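Side-chain contact in uncharacterized protein (Mycobacterium tuberculosis, PDB 6Y56), which is a nucleotidyltransferase toxin of a toxin-antitoxin system and probably blocks growth by modifying the acceptor stems of tRNAs: residues E81-I86 with V126-R131. Numbering follows the deposited sequence.
Sequences EVCELI and VEFARR
Val-82, on the last turns of helix 76-86, and Phe-128, near the end of strand 125-129, face each other with their CA atoms 9.9 Å apart, and the CA atoms of Cys-83 and Val-126 are separated by 9.0 Å. Side chains alone bridge the gap. The helix packs on the face of the mixed sheet from which Val-126 and Phe-128 project. Within the helix segment, Leu-85 N bonds to Glu-81 O and Ile-86 N to Val-82 O; the strand pairs with strands 68-72 and 107-114.

Phe-128 reaches the helix with the far end of its ring. With CG anti to the carbonyl carbon (chi1 -62°), the ring is carried off the strand until CZ, CE1 and CE2 lie against the side chains of Val-82 and Cys-83. Val-82 touches the ring edge, near its plane: CG1, anti to the backbone N (chi1 173°), sits 3.7 Å from Phe-128 CZ and 3.8 Å from Phe-128 CE2, while Val-82 CB is 4.0 Å from that CE2. Cys-83 takes the CE1 corner, where SG comes within 3.5 Å of Phe-128 CE1. The sulfur is 4.5 Å from the ring centroid and 55° off the ring normal, an oblique sulfur-aromatic contact.

Val-82 also touches Leu-35 of helix 19-38, and Cys-83 rests on Trp-108 of strand 107-114. Farther out, Glu-81 forms a salt bridge with Arg-45 and Arg-130 one with Asp-76, at the start of the same helix.

All three touching residues are buried and no hydrogen bond crosses between the segments; helix and sheet of this nucleotidyltransferase-family domain are joined here by dispersion and probably by a modest sulfur-aromatic attraction, so contact distances and not hydrogen-bond geometry limit the approach.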
loop_
_atom_site.group_PDB
_atom_site.type_symbol
_atom_site.label_atom_id
_atom_site.label_comp_id
_atom_site.label_asym_id
_atom_site.label_seq_id
_atom_site.Cartn_x
_atom_site.Cartn_y
_atom_site.Cartn_z
ATOM N N GLU A 81 -6.842 -4.693 18.667
ATOM C CA GLU A 81 -7.817 -3.628 18.891
ATOM C C GLU A 81 -8.489 -3.223 17.583
ATOM O O GLU A 81 -9.721 -3.128 17.503
ATOM C CB GLU A 81 -7.115 -2.441 19.553
ATOM C CG GLU A 81 -7.976 -1.200 19.738
ATOM C CD GLU A 81 -7.158 0.014 20.160
ATOM O OE1 GLU A 81 -5.914 -0.079 20.200
ATOM O OE2 GLU A 81 -7.761 1.067 20.449
ATOM N N VAL A 82 -7.689 -3.026 16.529
ATOM C CA VAL A 82 -8.232 -2.646 15.226
ATOM C C VAL A 82 -9.128 -3.737 14.673
ATOM O O VAL A 82 -10.229 -3.463 14.188
ATOM C CB VAL A 82 -7.093 -2.307 14.252
ATOM C CG1 VAL A 82 -7.656 -2.075 12.848
ATOM C CG2 VAL A 82 -6.342 -1.093 14.747
ATOM N N CYS A 83 -8.684 -4.994 14.751
ATOM C CA CYS A 83 -9.464 -6.073 14.159
ATOM C C CYS A 83 -10.778 -6.296 14.905
ATOM O O CYS A 83 -11.815 -6.544 14.277
ATOM C CB CYS A 83 -8.625 -7.355 14.096
ATOM S SG CYS A 83 -7.272 -7.228 12.893
ATOM N N GLU A 84 -10.760 -6.218 16.239
ATOM C CA GLU A 84 -12.006 -6.347 16.995
ATOM C C GLU A 84 -12.966 -5.219 16.653
ATOM O O GLU A 84 -14.185 -5.424 16.595
ATOM C CB GLU A 84 -11.731 -6.339 18.500
ATOM C CG GLU A 84 -11.067 -7.585 19.063
ATOM C CD GLU A 84 -11.067 -7.579 20.584
ATOM O OE1 GLU A 84 -12.044 -7.064 21.175
ATOM O OE2 GLU A 84 -10.098 -8.069 21.200
ATOM N N LEU A 85 -12.430 -4.024 16.402
ATOM C CA LEU A 85 -13.274 -2.893 16.048
ATOM C C LEU A 85 -13.899 -3.084 14.676
ATOM O O LEU A 85 -15.096 -2.826 14.497
ATOM C CB LEU A 85 -12.452 -1.612 16.091
ATOM C CG LEU A 85 -13.207 -0.347 15.724
ATOM C CD1 LEU A 85 -14.359 -0.124 16.695
ATOM C CD2 LEU A 85 -12.252 0.834 15.733
ATOM N N ILE A 86 -13.109 -3.538 13.699
ATOM C CA ILE A 86 -13.614 -3.717 12.340
ATOM C C ILE A 86 -14.685 -4.797 12.304
ATOM O O ILE A 86 -15.759 -4.612 11.717
ATOM C CB ILE A 86 -12.461 -4.057 11.381
ATOM C CG1 ILE A 86 -11.496 -2.873 11.263
ATOM C CG2 ILE A 86 -13.019 -4.430 10.008
ATOM C CD1 ILE A 86 -10.256 -3.186 10.455
ATOM N N VAL A 126 -6.930 -6.871 4.779
ATOM C CA VAL A 126 -6.299 -5.950 5.713
ATOM C C VAL A 126 -5.044 -6.638 6.219
ATOM O O VAL A 126 -5.089 -7.815 6.597
ATOM C CB VAL A 126 -7.234 -5.611 6.886
ATOM C CG1 VAL A 126 -6.619 -4.538 7.763
ATOM C CG2 VAL A 126 -8.604 -5.177 6.384
ATOM N N GLU A 127 -3.922 -5.921 6.218
ATOM C CA GLU A 127 -2.661 -6.500 6.658
ATOM C C GLU A 127 -1.940 -5.515 7.559
ATOM O O GLU A 127 -1.992 -4.301 7.331
ATOM C CB GLU A 127 -1.758 -6.844 5.473
ATOM C CG GLU A 127 -0.588 -7.729 5.833
ATOM C CD GLU A 127 0.297 -8.028 4.644
ATOM O OE1 GLU A 127 1.374 -8.625 4.844
ATOM O OE2 GLU A 127 -0.087 -7.662 3.511
ATOM N N PHE A 128 -1.241 -6.043 8.562
ATOM C CA PHE A 128 -0.567 -5.240 9.576
ATOM C C PHE A 128 0.890 -5.654 9.631
ATOM O O PHE A 128 1.206 -6.754 10.101
ATOM C CB PHE A 128 -1.195 -5.474 10.940
ATOM C CG PHE A 128 -2.626 -5.078 11.026
ATOM C CD1 PHE A 128 -3.625 -5.971 10.692
ATOM C CD2 PHE A 128 -2.979 -3.821 11.476
ATOM C CE1 PHE A 128 -4.953 -5.631 10.782
ATOM C CE2 PHE A 128 -4.311 -3.469 11.577
ATOM C CZ PHE A 128 -5.297 -4.374 11.222
ATOM N N ALA A 129 1.776 -4.773 9.176
ATOM C CA ALA A 129 3.203 -5.050 9.203
ATOM C C ALA A 129 3.746 -4.869 10.613
ATOM O O ALA A 129 3.335 -3.959 11.343
ATOM C CB ALA A 129 3.934 -4.086 8.268
ATOM N N ARG A 130 4.687 -5.734 10.991
ATOM C CA ARG A 130 5.306 -5.688 12.307
ATOM C C ARG A 130 6.532 -4.791 12.352
ATOM O O ARG A 130 6.803 -4.183 13.394
ATOM C CB ARG A 130 5.727 -7.101 12.720
ATOM C CG ARG A 130 6.160 -7.213 14.161
ATOM C CD ARG A 130 6.724 -8.595 14.464
ATOM N NE ARG A 130 5.828 -9.669 14.036
ATOM C CZ ARG A 130 4.808 -10.122 14.758
ATOM N NH1 ARG A 130 4.547 -9.591 15.944
ATOM N NH2 ARG A 130 4.045 -11.103 14.290
ATOM N N ARG A 131 7.292 -4.718 11.258
ATOM C CA ARG A 131 8.552 -3.987 11.282
ATOM C C ARG A 131 8.265 -2.494 11.339
ATOM O O ARG A 131 7.459 -1.995 10.552
ATOM C CB ARG A 131 9.383 -4.307 10.039
ATOM C CG ARG A 131 10.846 -3.874 10.163
ATOM C CD ARG A 131 11.643 -4.107 8.883
ATOM N NE ARG A 131 11.282 -5.367 8.243
ATOM C CZ ARG A 131 11.509 -5.659 6.967
ATOM N NH1 ARG A 131 12.118 -4.788 6.161
ATOM N NH2 ARG A 131 11.117 -6.833 6.492
#